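PDB 6SYY: periplasmic cell division protein (SufI) from Aquifex aeolicus, which binds copper ions and is a multicopper oxidase, probably coupling the oxidation of its substrates to the reduction of oxygen. Local coordinates for residues Y261-L266 with I293-G298; R271-V276 with P287-E292; N425-L430 with M520-V525. All blocks are in the same frame, centred on the assembly; numbering follows the deposited sequence.

Contact 1 of 3, residues Y261-L266 with I293-G298; sequences YRLALL and ILVAPG
The guanidinium group of Arg262 has Leu294 CD1 over one face, 3.8 Å above its plane and offset toward the rim. Leu294 CD2 meets the same group at NH2. The arginine chain runs straight from CA to CD and then bends at chi3 (-67°), which turns its end toward Leu294. NH1 goes on to a salt bridge with Glu292, and NH2 to the carbonyl O of His323. The Tyr261 ring has Val295 O at its edge, near the ring plane. Its OH is hydrogen-bonded to Ser256 OG.

The backbones form an antiparallel ladder. Tyr261 pairs with Val295 and Leu263 with Ile293 as hydrogen-bonded pairs. Arg262 and Leu294 are the non-hydrogen-bonded pair between them. Four N-H...O bonds close the ladder; the shortest joins Leu263 N to Ile293 O at 2.8 Å. Leu294 CD1 also lies 3.3 Å from Tyr261 O. On the sheet face of Tyr261, Leu263, Ile293 and Val295 the contact is apolar. Leu263 CD1 meets Val295 CG1 at 3.9 Å, and Leu263 CB packs on Ile293 CG1 at 4.0 Å.

The contact belongs to a cupredoxin-like domain. Strand 261-267 also pairs with strands 270-279 and 315-321. Ile252 of strand 247-254 packs against Leu263 and Ile293, while Phe274 and Val276 of strand 270-279 touch Ile293.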
loop_
_atom_site.group_PDB
_atom_site.type_symbol
_atom_site.label_atom_id
_atom_site.label_comp_id
_atom_site.label_asym_id
_atom_site.label_seq_id
_atom_site.Cartn_x
_atom_site.Cartn_y
_atom_site.Cartn_z
ATOM N N TYR A 261 -9.868 4.452 -4.998
ATOM C CA TYR A 261 -10.982 3.627 -5.444
ATOM C C TYR A 261 -12.044 3.534 -4.361
ATOM O O TYR A 261 -11.730 3.476 -3.168
ATOM C CB TYR A 261 -10.519 2.217 -5.821
ATOM C CG TYR A 261 -9.482 2.215 -6.906
ATOM C CD1 TYR A 261 -8.134 2.356 -6.600
ATOM C CD2 TYR A 261 -9.846 2.085 -8.234
ATOM C CE1 TYR A 261 -7.177 2.362 -7.584
ATOM C CE2 TYR A 261 -8.893 2.090 -9.228
ATOM C CZ TYR A 261 -7.563 2.232 -8.898
ATOM O OH TYR A 261 -6.612 2.242 -9.886
ATOM N N ARG A 262 -13.300 3.517 -4.791
ATOM C CA ARG A 262 -14.438 3.215 -3.927
ATOM C C ARG A 262 -15.043 1.931 -4.488
ATOM O O ARG A 262 -15.767 1.966 -5.488
ATOM C CB ARG A 262 -15.437 4.372 -3.900
ATOM C CG ARG A 262 -16.564 4.202 -2.891
ATOM C CD ARG A 262 -17.498 5.413 -2.846
ATOM N NE ARG A 262 -16.852 6.617 -2.321
ATOM C CZ ARG A 262 -16.759 6.921 -1.027
ATOM N NH1 ARG A 262 -17.259 6.105 -0.110
ATOM N NH2 ARG A 262 -16.158 8.042 -0.648
ATOM N N LEU A 263 -14.734 0.798 -3.858
ATOM C CA LEU A 263 -15.002 -0.518 -4.428
ATOM C C LEU A 263 -16.250 -1.142 -3.821
ATOM O O LEU A 263 -16.410 -1.158 -2.596
ATOM C CB LEU A 263 -13.812 -1.447 -4.206
ATOM C CG LEU A 263 -12.476 -0.929 -4.720
ATOM C CD1 LEU A 263 -11.388 -1.896 -4.333
ATOM C CD2 LEU A 263 -12.521 -0.736 -6.229
ATOM N N ALA A 264 -17.118 -1.678 -4.680
ATOM C CA ALA A 264 -18.278 -2.451 -4.260
ATOM C C ALA A 264 -18.358 -3.719 -5.099
ATOM O O ALA A 264 -17.704 -3.843 -6.137
ATOM C CB ALA A 264 -19.582 -1.648 -4.389
ATOM N N LEU A 265 -19.164 -4.671 -4.630
ATOM C CA LEU A 265 -19.416 -5.924 -5.336
ATOM C C LEU A 265 -20.876 -5.936 -5.766
ATOM O O LEU A 265 -21.777 -6.009 -4.924
ATOM C CB LEU A 265 -19.085 -7.126 -4.456
ATOM C CG LEU A 265 -17.588 -7.307 -4.205
ATOM C CD1 LEU A 265 -17.329 -8.307 -3.091
ATOM C CD2 LEU A 265 -16.898 -7.740 -5.489
ATOM N N LEU A 266 -21.108 -5.850 -7.069
ATOM C CA LEU A 266 -22.453 -5.790 -7.619
ATOM C C LEU A 266 -22.857 -7.176 -8.102
ATOM O O LEU A 266 -22.154 -7.789 -8.911
ATOM C CB LEU A 266 -22.534 -4.775 -8.757
ATOM C CG LEU A 266 -22.060 -3.373 -8.381
ATOM C CD1 LEU A 266 -22.331 -2.395 -9.511
ATOM C CD2 LEU A 266 -22.735 -2.920 -7.097
ATOM N N ILE A 293 -15.774 -0.152 0.171
ATOM C CA ILE A 293 -14.534 0.255 0.822
ATOM C C ILE A 293 -13.845 1.309 -0.033
ATOM O O ILE A 293 -13.832 1.223 -1.268
ATOM C CB ILE A 293 -13.584 -0.933 1.074
ATOM C CG1 ILE A 293 -13.332 -1.711 -0.221
ATOM C CG2 ILE A 293 -14.131 -1.835 2.166
ATOM C CD1 ILE A 293 -12.201 -2.701 -0.104
ATOM N N LEU A 294 -13.278 2.307 0.634
ATOM C CA LEU A 294 -12.489 3.353 -0.000
ATOM C C LEU A 294 -11.023 3.042 0.263
ATOM O O LEU A 294 -10.624 2.872 1.419
ATOM C CB LEU A 294 -12.866 4.722 0.561
ATOM C CG LEU A 294 -12.329 5.993 -0.096
ATOM C CD1 LEU A 294 -12.847 6.109 -1.515
ATOM C CD2 LEU A 294 -12.747 7.202 0.725
ATOM N N VAL A 295 -10.230 2.949 -0.799
ATOM C CA VAL A 295 -8.826 2.575 -0.680
ATOM C C VAL A 295 -7.990 3.534 -1.518
ATOM O O VAL A 295 -8.173 3.634 -2.737
ATOM C CB VAL A 295 -8.585 1.110 -1.087
ATOM C CG1 VAL A 295 -9.370 0.755 -2.341
ATOM C CG2 VAL A 295 -7.096 0.837 -1.256
ATOM N N ALA A 296 -7.099 4.241 -0.870
ATOM C CA ALA A 296 -6.217 5.205 -1.497
ATOM C C ALA A 296 -4.875 4.564 -1.817
ATOM O O ALA A 296 -4.559 3.477 -1.322
ATOM C CB ALA A 296 -6.015 6.411 -0.572
ATOM N N PRO A 297 -4.068 5.196 -2.667
ATOM C CA PRO A 297 -2.704 4.705 -2.890
ATOM C C PRO A 297 -1.946 4.550 -1.581
ATOM O O PRO A 297 -1.946 5.441 -0.732
ATOM C CB PRO A 297 -2.086 5.793 -3.772
ATOM C CG PRO A 297 -3.234 6.366 -4.507
ATOM C CD PRO A 297 -4.422 6.284 -3.596
ATOM N N GLY A 298 -1.291 3.401 -1.419
ATOM C CA GLY A 298 -0.590 3.081 -0.197
ATOM C C GLY A 298 -1.416 2.339 0.834
ATOM O O GLY A 298 -0.844 1.712 1.733
#

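Contact 2 of 3, residues R271-V276 with P287-E292; sequences RMRFWV and PKEVNE
Glu289 and Trp275 lie side by side and point the same way. Glu289 CB sits 3.4 Å from Trp275 NE1. CG comes next, off-centre over the five-membered ring, 4.2 Å from its centroid. The chain is extended, with CG anti to the backbone N (chi1 -178°). CD brings OE1 by Trp275 NE1 (3.7 Å, not hydrogen-bonded) and OE2 to Arg273 CD (3.2 Å). Arg273 NE is 4.1 Å from Glu289 OE2, beyond a salt bridge. Glu289 OE2 accepts a hydrogen bond from a water, which accepts a weak one from Arg273 NE. The Arg273 guanidinium has its salt bridge with Asp309.

On the sheet face of Phe274, Val276 and Val290, Val290 CG2 stands over the Phe274 ring in a CH-pi contact, 3.9 Å from the centroid. It also touches Val276 CG2. Phe274-Val290 and Val276-Lys288 are the hydrogen-bonded pairs of this antiparallel hairpin.

Where the strands part, Arg271 NH1 donates to Glu292 OE2 at 2.9 Å. This oxygen lies almost in the guanidinium plane and is met on its anti side, 22° out of the carboxylate plane. Glu292 OE1 is bridged to Arg262, so each carboxylate oxygen faces an arginine. This pairing probably favours the charged form of Glu292.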
loop_
_atom_site.group_PDB
_atom_site.type_symbol
_atom_site.label_atom_id
_atom_site.label_comp_id
_atom_site.label_asym_id
_atom_site.label_seq_id
_atom_site.Cartn_x
_atom_site.Cartn_y
_atom_site.Cartn_z
ATOM N N ARG A 271 -25.997 -4.606 -4.056
ATOM C CA ARG A 271 -24.606 -4.674 -3.630
ATOM C C ARG A 271 -24.438 -5.861 -2.693
ATOM O O ARG A 271 -25.183 -5.998 -1.718
ATOM C CB ARG A 271 -24.183 -3.393 -2.908
ATOM C CG ARG A 271 -24.219 -2.116 -3.727
ATOM C CD ARG A 271 -23.639 -0.977 -2.905
ATOM N NE ARG A 271 -23.436 0.243 -3.678
ATOM C CZ ARG A 271 -22.669 1.253 -3.277
ATOM N NH1 ARG A 271 -22.034 1.178 -2.115
ATOM N NH2 ARG A 271 -22.532 2.335 -4.033
ATOM N N MET A 272 -23.462 -6.712 -2.985
ATOM C CA MET A 272 -23.196 -7.853 -2.122
ATOM C C MET A 272 -22.452 -7.409 -0.867
ATOM O O MET A 272 -21.650 -6.471 -0.890
ATOM C CB MET A 272 -22.385 -8.915 -2.867
ATOM C CG MET A 272 -22.120 -10.172 -2.057
ATOM S SD MET A 272 -21.291 -11.432 -3.027
ATOM C CE MET A 272 -22.483 -11.632 -4.330
ATOM N N ARG A 273 -22.734 -8.086 0.241
ATOM C CA ARG A 273 -22.000 -7.835 1.469
ATOM C C ARG A 273 -20.624 -8.495 1.431
ATOM O O ARG A 273 -20.400 -9.489 0.733
ATOM C CB ARG A 273 -22.781 -8.343 2.683
ATOM C CG ARG A 273 -23.144 -9.830 2.665
ATOM C CD ARG A 273 -23.263 -10.328 4.101
ATOM N NE ARG A 273 -24.066 -11.534 4.297
ATOM C CZ ARG A 273 -23.726 -12.747 3.878
ATOM N NH1 ARG A 273 -22.611 -12.930 3.190
ATOM N NH2 ARG A 273 -24.506 -13.782 4.134
ATOM N N PHE A 274 -19.701 -7.919 2.191
ATOM C CA PHE A 274 -18.389 -8.507 2.432
ATOM C C PHE A 274 -17.841 -7.885 3.710
ATOM O O PHE A 274 -18.459 -6.994 4.301
ATOM C CB PHE A 274 -17.449 -8.322 1.232
ATOM C CG PHE A 274 -17.230 -6.893 0.836
ATOM C CD1 PHE A 274 -16.057 -6.239 1.180
ATOM C CD2 PHE A 274 -18.184 -6.206 0.099
ATOM C CE1 PHE A 274 -15.840 -4.923 0.811
ATOM C CE2 PHE A 274 -17.975 -4.887 -0.276
ATOM C CZ PHE A 274 -16.799 -4.245 0.083
ATOM N N TRP A 275 -16.677 -8.368 4.145
ATOM C CA TRP A 275 -16.137 -8.008 5.450
ATOM C C TRP A 275 -14.710 -7.501 5.333
ATOM O O TRP A 275 -13.856 -8.171 4.749
ATOM C CB TRP A 275 -16.167 -9.202 6.401
ATOM C CG TRP A 275 -17.537 -9.668 6.727
ATOM C CD1 TRP A 275 -18.265 -9.357 7.836
ATOM C CD2 TRP A 275 -18.355 -10.537 5.939
ATOM N NE1 TRP A 275 -19.488 -9.979 7.790
ATOM C CE2 TRP A 275 -19.569 -10.710 6.633
ATOM C CE3 TRP A 275 -18.181 -11.181 4.709
ATOM C CZ2 TRP A 275 -20.600 -11.503 6.144
ATOM C CZ3 TRP A 275 -19.204 -11.969 4.226
ATOM C CH2 TRP A 275 -20.397 -12.126 4.945
ATOM N N VAL A 276 -14.455 -6.327 5.905
ATOM C CA VAL A 276 -13.085 -5.884 6.125
ATOM C C VAL A 276 -12.522 -6.678 7.292
ATOM O O VAL A 276 -13.102 -6.694 8.384
ATOM C CB VAL A 276 -13.028 -4.377 6.407
ATOM C CG1 VAL A 276 -11.596 -3.948 6.713
ATOM C CG2 VAL A 276 -13.589 -3.596 5.238
ATOM N N PRO A 287 -14.256 -9.066 12.304
ATOM C CA PRO A 287 -14.678 -8.687 10.950
ATOM C C PRO A 287 -15.687 -7.548 10.986
ATOM O O PRO A 287 -16.523 -7.462 11.887
ATOM C CB PRO A 287 -15.298 -9.975 10.395
ATOM C CG PRO A 287 -14.688 -11.067 11.205
ATOM C CD PRO A 287 -14.498 -10.494 12.576
ATOM N N LYS A 288 -15.597 -6.664 9.992
ATOM C CA LYS A 288 -16.484 -5.510 9.868
ATOM C C LYS A 288 -17.253 -5.643 8.561
ATOM O O LYS A 288 -16.670 -5.517 7.479
ATOM C CB LYS A 288 -15.696 -4.199 9.903
ATOM C CG LYS A 288 -14.664 -4.109 11.016
ATOM C CD LYS A 288 -15.293 -4.176 12.399
ATOM C CE LYS A 288 -14.222 -4.190 13.484
ATOM N NZ LYS A 288 -14.799 -4.103 14.859
ATOM N N GLU A 289 -18.557 -5.897 8.660
ATOM C CA GLU A 289 -19.384 -6.075 7.473
ATOM C C GLU A 289 -19.659 -4.726 6.817
ATOM O O GLU A 289 -20.072 -3.771 7.481
ATOM C CB GLU A 289 -20.700 -6.771 7.826
ATOM C CG GLU A 289 -21.585 -7.023 6.616
ATOM C CD GLU A 289 -22.818 -7.846 6.933
ATOM O OE1 GLU A 289 -22.866 -8.488 8.004
ATOM O OE2 GLU A 289 -23.745 -7.849 6.099
ATOM N N VAL A 290 -19.410 -4.648 5.511
ATOM C CA VAL A 290 -19.604 -3.431 4.735
ATOM C C VAL A 290 -20.204 -3.818 3.392
ATOM O O VAL A 290 -20.341 -4.998 3.063
ATOM C CB VAL A 290 -18.289 -2.655 4.513
ATOM C CG1 VAL A 290 -17.675 -2.239 5.838
ATOM C CG2 VAL A 290 -17.312 -3.491 3.690
ATOM N N ASN A 291 -20.567 -2.800 2.612
ATOM C CA ASN A 291 -20.924 -2.994 1.214
ATOM C C ASN A 291 -20.093 -2.114 0.287
ATOM O O ASN A 291 -20.371 -2.064 -0.917
ATOM C CB ASN A 291 -22.427 -2.761 0.993
ATOM C CG ASN A 291 -22.905 -1.421 1.525
ATOM O OD1 ASN A 291 -22.249 -0.395 1.353
ATOM N ND2 ASN A 291 -24.062 -1.428 2.177
ATOM N N GLU A 292 -19.082 -1.424 0.815
ATOM C CA GLU A 292 -18.118 -0.699 -0.003
ATOM C C GLU A 292 -16.901 -0.365 0.848
ATOM O O GLU A 292 -16.977 -0.302 2.078
ATOM C CB GLU A 292 -18.712 0.583 -0.600
ATOM C CG GLU A 292 -19.151 1.607 0.421
ATOM C CD GLU A 292 -19.360 2.974 -0.192
ATOM O OE1 GLU A 292 -18.454 3.822 -0.066
ATOM O OE2 GLU A 292 -20.424 3.197 -0.808
HETATM O O HOH W 1 -20.771 -4.494 -2.341
HETATM O O HOH W 2 -25.726 -9.799 6.661
#

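Contact 3 of 3, residues N425-L430 with M520-V525; sequences NNPKVL and MVNYRV
Leu430 N donates a hydrogen bond to Asn522 O at 2.7 Å. It is one of three direct hydrogen bonds between loop 425-430 and strand 520-525. The side chain of Asn522 reaches back to the loop, where ND2 donates to Lys428 O at 3.2 Å, meeting the carbonyl oxygen almost head-on (C=O...N angle 171°). Lys428 O lies close to the amide plane of Asn522. ND2 is also hydrogen-bonded to Tyr133 OH, and OD1 to His131 NE2, so the amide is held at both ends. Arg524 NH1 donates to Asn426 OD1 at 3.1 Å. The acceptor sits at the guanidinium edge, and the amide and guanidinium planes are 23° apart. Asn426 ND2 is hydrogen-bonded to Asp423. The arginine gets there with CG anti to its own N (chi1 -175°) and an extended chain. Its NE is hydrogen-bonded to Asn526 OD1.

Water reinforces the arginine end. One molecule donates to Asn426 OD1 and is weakly bonded to Arg524 NH2. Another donates to Pro427 O and accepts from Arg524 NH1.

Apolar contacts accompany these bonds. Val429 CG1 rests on Arg524 CB at 3.6 Å, and Leu430 CD2 meets Val521 CG2 at 4.0 Å.

The loop leads into strand 432-433, which pairs in parallel with strand 520-525. This is the C-terminal cupredoxin domain of a multicopper oxidase. On the other side strand 520-525 pairs with strand 503-509, which carries the copper ligands His508 and Cys509.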
loop_
_atom_site.group_PDB
_atom_site.type_symbol
_atom_site.label_atom_id
_atom_site.label_comp_id
_atom_site.label_asym_id
_atom_site.label_seq_id
_atom_site.Cartn_x
_atom_site.Cartn_y
_atom_site.Cartn_z
ATOM N N ASN A 425 23.023 11.364 8.782
ATOM C CA ASN A 425 22.681 10.811 10.084
ATOM C C ASN A 425 22.027 11.834 11.004
ATOM O O ASN A 425 21.391 11.443 11.990
ATOM C CB ASN A 425 23.927 10.240 10.760
ATOM C CG ASN A 425 24.461 9.020 10.050
ATOM O OD1 ASN A 425 23.702 8.135 9.649
ATOM N ND2 ASN A 425 25.776 8.963 9.886
ATOM N N ASN A 426 22.171 13.125 10.714
ATOM C CA ASN A 426 21.534 14.186 11.497
ATOM C C ASN A 426 20.969 15.236 10.548
ATOM O O ASN A 426 21.440 16.379 10.500
ATOM C CB ASN A 426 22.525 14.797 12.488
ATOM C CG ASN A 426 23.020 13.789 13.506
ATOM O OD1 ASN A 426 22.355 13.523 14.509
ATOM N ND2 ASN A 426 24.188 13.215 13.249
ATOM N N PRO A 427 19.937 14.878 9.776
ATOM C CA PRO A 427 19.382 15.826 8.807
ATOM C C PRO A 427 18.354 16.745 9.439
ATOM O O PRO A 427 18.052 16.628 10.631
ATOM C CB PRO A 427 18.733 14.905 7.775
ATOM C CG PRO A 427 18.186 13.792 8.638
ATOM C CD PRO A 427 19.183 13.608 9.774
ATOM N N LYS A 428 17.807 17.658 8.643
ATOM C CA LYS A 428 16.661 18.432 9.094
ATOM C C LYS A 428 15.482 17.501 9.352
ATOM O O LYS A 428 15.233 16.561 8.591
ATOM C CB LYS A 428 16.293 19.493 8.052
ATOM C CG LYS A 428 15.106 20.354 8.435
ATOM C CD LYS A 428 14.892 21.513 7.471
ATOM C CE LYS A 428 13.633 22.294 7.849
ATOM N NZ LYS A 428 13.487 23.579 7.106
ATOM N N VAL A 429 14.776 17.742 10.452
ATOM C CA VAL A 429 13.559 17.012 10.777
ATOM C C VAL A 429 12.466 18.028 11.066
ATOM O O VAL A 429 12.730 19.092 11.639
ATOM C CB VAL A 429 13.745 16.056 11.978
ATOM C CG1 VAL A 429 14.746 14.963 11.640
ATOM C CG2 VAL A 429 14.177 16.824 13.225
ATOM N N LEU A 430 11.238 17.709 10.649
ATOM C CA LEU A 430 10.118 18.593 10.940
ATOM C C LEU A 430 9.853 18.657 12.437
ATOM O O LEU A 430 9.587 19.733 12.983
ATOM C CB LEU A 430 8.870 18.125 10.196
ATOM C CG LEU A 430 7.679 19.078 10.308
ATOM C CD1 LEU A 430 7.998 20.405 9.633
ATOM C CD2 LEU A 430 6.409 18.456 9.729
ATOM N N MET A 520 7.020 15.859 1.335
ATOM C CA MET A 520 7.731 14.836 2.090
ATOM C C MET A 520 8.698 15.528 3.039
ATOM O O MET A 520 9.384 16.473 2.640
ATOM C CB MET A 520 8.473 13.902 1.119
ATOM C CG MET A 520 9.528 13.013 1.725
ATOM S SD MET A 520 10.243 11.935 0.463
ATOM C CE MET A 520 10.498 13.082 -0.889
ATOM N N VAL A 521 8.729 15.078 4.296
ATOM C CA VAL A 521 9.647 15.601 5.304
ATOM C C VAL A 521 10.199 14.435 6.117
ATOM O O VAL A 521 9.695 13.313 6.060
ATOM C CB VAL A 521 8.981 16.623 6.254
ATOM C CG1 VAL A 521 8.574 17.880 5.510
ATOM C CG2 VAL A 521 7.788 15.994 6.959
ATOM N N ASN A 522 11.250 14.720 6.880
ATOM C CA ASN A 522 11.744 13.798 7.890
ATOM C C ASN A 522 11.140 14.147 9.242
ATOM O O ASN A 522 10.811 15.303 9.518
ATOM C CB ASN A 522 13.271 13.853 8.017
ATOM C CG ASN A 522 14.000 13.468 6.743
ATOM O OD1 ASN A 522 13.611 12.541 6.036
ATOM N ND2 ASN A 522 15.083 14.178 6.455
ATOM N N TYR A 523 11.002 13.135 10.090
ATOM C CA TYR A 523 10.880 13.349 11.522
ATOM C C TYR A 523 11.838 12.387 12.211
ATOM O O TYR A 523 12.345 11.442 11.600
ATOM C CB TYR A 523 9.432 13.184 12.030
ATOM C CG TYR A 523 8.923 11.764 12.094
ATOM C CD1 TYR A 523 8.930 11.059 13.291
ATOM C CD2 TYR A 523 8.421 11.131 10.964
ATOM C CE1 TYR A 523 8.461 9.757 13.360
ATOM C CE2 TYR A 523 7.945 9.829 11.023
ATOM C CZ TYR A 523 7.969 9.147 12.225
ATOM O OH TYR A 523 7.498 7.855 12.304
ATOM N N ARG A 524 12.110 12.655 13.483
ATOM C CA ARG A 524 13.154 11.949 14.212
ATOM C C ARG A 524 12.584 11.344 15.484
ATOM O O ARG A 524 11.779 11.974 16.174
ATOM C CB ARG A 524 14.311 12.893 14.552
ATOM C CG ARG A 524 15.505 12.232 15.214
ATOM C CD ARG A 524 16.532 13.291 15.611
ATOM N NE ARG A 524 17.536 12.779 16.539
ATOM C CZ ARG A 524 18.833 12.695 16.267
ATOM N NH1 ARG A 524 19.292 13.098 15.089
ATOM N NH2 ARG A 524 19.672 12.216 17.176
ATOM N N VAL A 525 13.001 10.116 15.786
ATOM C CA VAL A 525 12.719 9.478 17.068
ATOM C C VAL A 525 14.052 9.054 17.668
ATOM O O VAL A 525 14.799 8.292 17.042
ATOM C CB VAL A 525 11.783 8.265 16.938
ATOM C CG1 VAL A 525 11.415 7.743 18.323
ATOM C CG2 VAL A 525 10.541 8.625 16.135
HETATM O O HOH W 3 23.011 12.773 16.998
HETATM O O HOH W 4 18.226 15.094 12.858
#

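How the contacts relate
Contacts 1 and 2 belong to the same domain, with centres about 12 Å apart, and contact 2 lies within the chain span between the segments of contact 1. They touch directly. Besides the arginine-glutamate bridge between them, a probable backbone hydrogen bond of 2.7 Å runs between Leu265 O and Met272 N. It joins the neighbouring strands 261-267 and 270-279. Contact 3 is in another domain on the opposite side of the chain's centre, its centre about 32 Å from that of contact 1 and about 39 Å from that of contact 2. The copper sites lie nearer contacts 1 and 3: the side chains of Val295 and Asn522 are about 12 and 10 Å from a copper ion. Contact 2 is away from these sites.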